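Local coordinates for pyridoxamine 5'-phosphate oxidase-related, FMN-binding protein (Mycobacterium smegmatis, PDB 6ECI) that binds flavin adenine dinucleotide and probably sequesters it, helping mycobacteria withstand hypoxic and oxidative stress, at residues Cys12-Leu15 with Leu16-Val19. Numbering follows the deposited sequence.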
ATOM      1  N   CYS B  12     -10.502  12.957  -4.545  1.00 25.90           N
ATOM      2  CA  CYS B  12      -9.721  12.017  -3.746  1.00 25.11           C
ATOM      3  C   CYS B  12     -10.537  11.468  -2.580  1.00 28.68           C
ATOM      4  O   CYS B  12     -10.589  10.250  -2.365  1.00 32.27           O
ATOM      5  CB  CYS B  12      -8.450  12.694  -3.231  1.00 29.71           C
ATOM      6  SG  CYS B  12      -7.288  13.234  -4.504  1.00 25.23           S
ATOM      7  N   TRP B  13     -11.176  12.354  -1.811  1.00 21.30           N
ATOM      8  CA  TRP B  13     -11.907  11.910  -0.629  1.00 20.01           C
ATOM      9  C   TRP B  13     -13.068  10.993  -0.995  1.00 30.65           C
ATOM     10  O   TRP B  13     -13.416  10.095  -0.220  1.00 25.36           O
ATOM     11  CB  TRP B  13     -12.409  13.115   0.167  1.00 20.38           C
ATOM     12  CG  TRP B  13     -11.322  13.831   0.904  1.00 20.97           C
ATOM     13  CD1 TRP B  13     -10.830  15.075   0.636  1.00 20.55           C
ATOM     14  CD2 TRP B  13     -10.584  13.340   2.027  1.00 17.01           C
ATOM     15  NE1 TRP B  13      -9.830  15.389   1.524  1.00 16.45           N
ATOM     16  CE2 TRP B  13      -9.660  14.340   2.389  1.00 15.73           C
ATOM     17  CE3 TRP B  13     -10.613  12.151   2.761  1.00 15.64           C
ATOM     18  CZ2 TRP B  13      -8.774  14.189   3.454  1.00 11.90           C
ATOM     19  CZ3 TRP B  13      -9.734  12.002   3.817  1.00 20.60           C
ATOM     20  CH2 TRP B  13      -8.827  13.016   4.155  1.00 14.26           C
ATOM     21  N   ASP B  14     -13.674  11.196  -2.167  1.00 27.33           N
ATOM     22  CA  ASP B  14     -14.732  10.293  -2.607  1.00 25.56           C
ATOM     23  C   ASP B  14     -14.161   9.006  -3.188  1.00 28.71           C
ATOM     24  O   ASP B  14     -14.677   7.918  -2.909  1.00 28.00           O
ATOM     25  CB  ASP B  14     -15.635  10.988  -3.626  1.00 30.40           C
ATOM     26  CG  ASP B  14     -16.733  11.796  -2.969  1.00 38.83           C
ATOM     27  OD1 ASP B  14     -17.136  11.438  -1.842  1.00 30.86           O
ATOM     28  OD2 ASP B  14     -17.195  12.784  -3.578  1.00 44.77           O
ATOM     29  N   LEU B  15     -13.099   9.106  -3.993  1.00 27.78           N
ATOM     30  CA  LEU B  15     -12.460   7.907  -4.523  1.00 24.86           C
ATOM     31  C   LEU B  15     -12.023   6.974  -3.400  1.00 22.51           C
ATOM     32  O   LEU B  15     -12.091   5.748  -3.540  1.00 26.54           O
ATOM     33  CB  LEU B  15     -11.267   8.285  -5.400  1.00 26.93           C
ATOM     34  CG  LEU B  15     -11.593   8.750  -6.820  1.00 19.22           C
ATOM     35  CD1 LEU B  15     -10.324   9.097  -7.568  1.00 20.11           C
ATOM     36  CD2 LEU B  15     -12.382   7.689  -7.562  1.00 19.26           C
ATOM     37  N   LEU B  16     -11.585   7.538  -2.272  1.00 27.72           N
ATOM     38  CA  LEU B  16     -11.233   6.714  -1.120  1.00 29.00           C
ATOM     39  C   LEU B  16     -12.434   5.937  -0.595  1.00 28.79           C
ATOM     40  O   LEU B  16     -12.275   4.824  -0.082  1.00 27.30           O
ATOM     41  CB  LEU B  16     -10.642   7.585  -0.011  1.00 23.40           C
ATOM     42  CG  LEU B  16      -9.210   8.067  -0.231  1.00 19.10           C
ATOM     43  CD1 LEU B  16      -8.708   8.830   0.984  1.00 14.82           C
ATOM     44  CD2 LEU B  16      -8.311   6.881  -0.533  1.00 17.56           C
ATOM     45  N   LYS B  17     -13.639   6.499  -0.718  1.00 25.00           N
ATOM     46  CA  LYS B  17     -14.834   5.819  -0.234  1.00 24.50           C
ATOM     47  C   LYS B  17     -15.254   4.653  -1.119  1.00 24.71           C
ATOM     48  O   LYS B  17     -16.168   3.913  -0.742  1.00 29.58           O
ATOM     49  CB  LYS B  17     -15.995   6.809  -0.117  1.00 25.15           C
ATOM     50  CG  LYS B  17     -15.713   8.003   0.766  1.00 20.16           C
ATOM     51  CD  LYS B  17     -16.904   8.312   1.649  1.00 26.35           C
ATOM     52  CE  LYS B  17     -16.859   9.743   2.144  1.00 39.42           C
ATOM     53  NZ  LYS B  17     -16.936  10.712   1.015  1.00 39.51           N
ATOM     54  N   SER B  18     -14.622   4.471  -2.277  1.00 20.44           N
ATOM     55  CA  SER B  18     -14.987   3.396  -3.189  1.00 23.26           C
ATOM     56  C   SER B  18     -14.289   2.077  -2.869  1.00 28.77           C
ATOM     57  O   SER B  18     -14.644   1.051  -3.458  1.00 21.37           O
ATOM     58  CB  SER B  18     -14.670   3.795  -4.632  1.00 27.20           C
ATOM     59  OG  SER B  18     -13.278   3.745  -4.883  1.00 30.46           O
ATOM     60  N   VAL B  19     -13.302   2.073  -1.970  1.00 29.36           N
ATOM     61  CA  VAL B  19     -12.544   0.870  -1.627  1.00 22.07           C
ATOM     62  C   VAL B  19     -12.404   0.785  -0.112  1.00 23.87           C
ATOM     63  O   VAL B  19     -12.372   1.809   0.578  1.00 28.32           O
ATOM     64  CB  VAL B  19     -11.156   0.843  -2.311  1.00 18.68           C
ATOM     65  CG1 VAL B  19     -11.295   0.951  -3.825  1.00 27.16           C
ATOM     66  CG2 VAL B  19     -10.260   1.961  -1.772  1.00 35.49           C
TER
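Bends at chi2 (-137°) and chi4 (63°) curl the Lys17 chain back over the last turn of helix 9-16, bringing its ammonium to the carboxylate of Asp14, whose CG lies beside its own backbone N (chi1 -85°). The two side chains cross at a slant, and NZ meets OD1 at 3.0 Å in a salt bridge. Acid and base three residues apart suit this outer face, where both are exposed. Leu16 N gives an i to i-4 bond to Cys12 O (2.9 Å), but Ser18 N reaches back only three residues, to Leu15 O (3.1 Å), from above the carbonyl plane, while Ser18 OG donates to the same oxygen in that plane at 2.7 Å. Serine suits the place because its short hydroxyl adds a second bond to a carbonyl that its own backbone N already engages. A type I turn, Leu16 to Val19, then leads toward strand 21-28. On the inner face, Leu16 CD1 lies 4.2 Å from Trp13 CE3, and both side chains press on Val41, with Leu16 also covering Val80 and Phe67. Apolar contacts thus seat the helix on the split β-barrel of this flavin-binding family, while a solvent-facing ion pair, probably of modest strength, and a carbonyl oxygen accepting two hydrogen bonds secure the following turn.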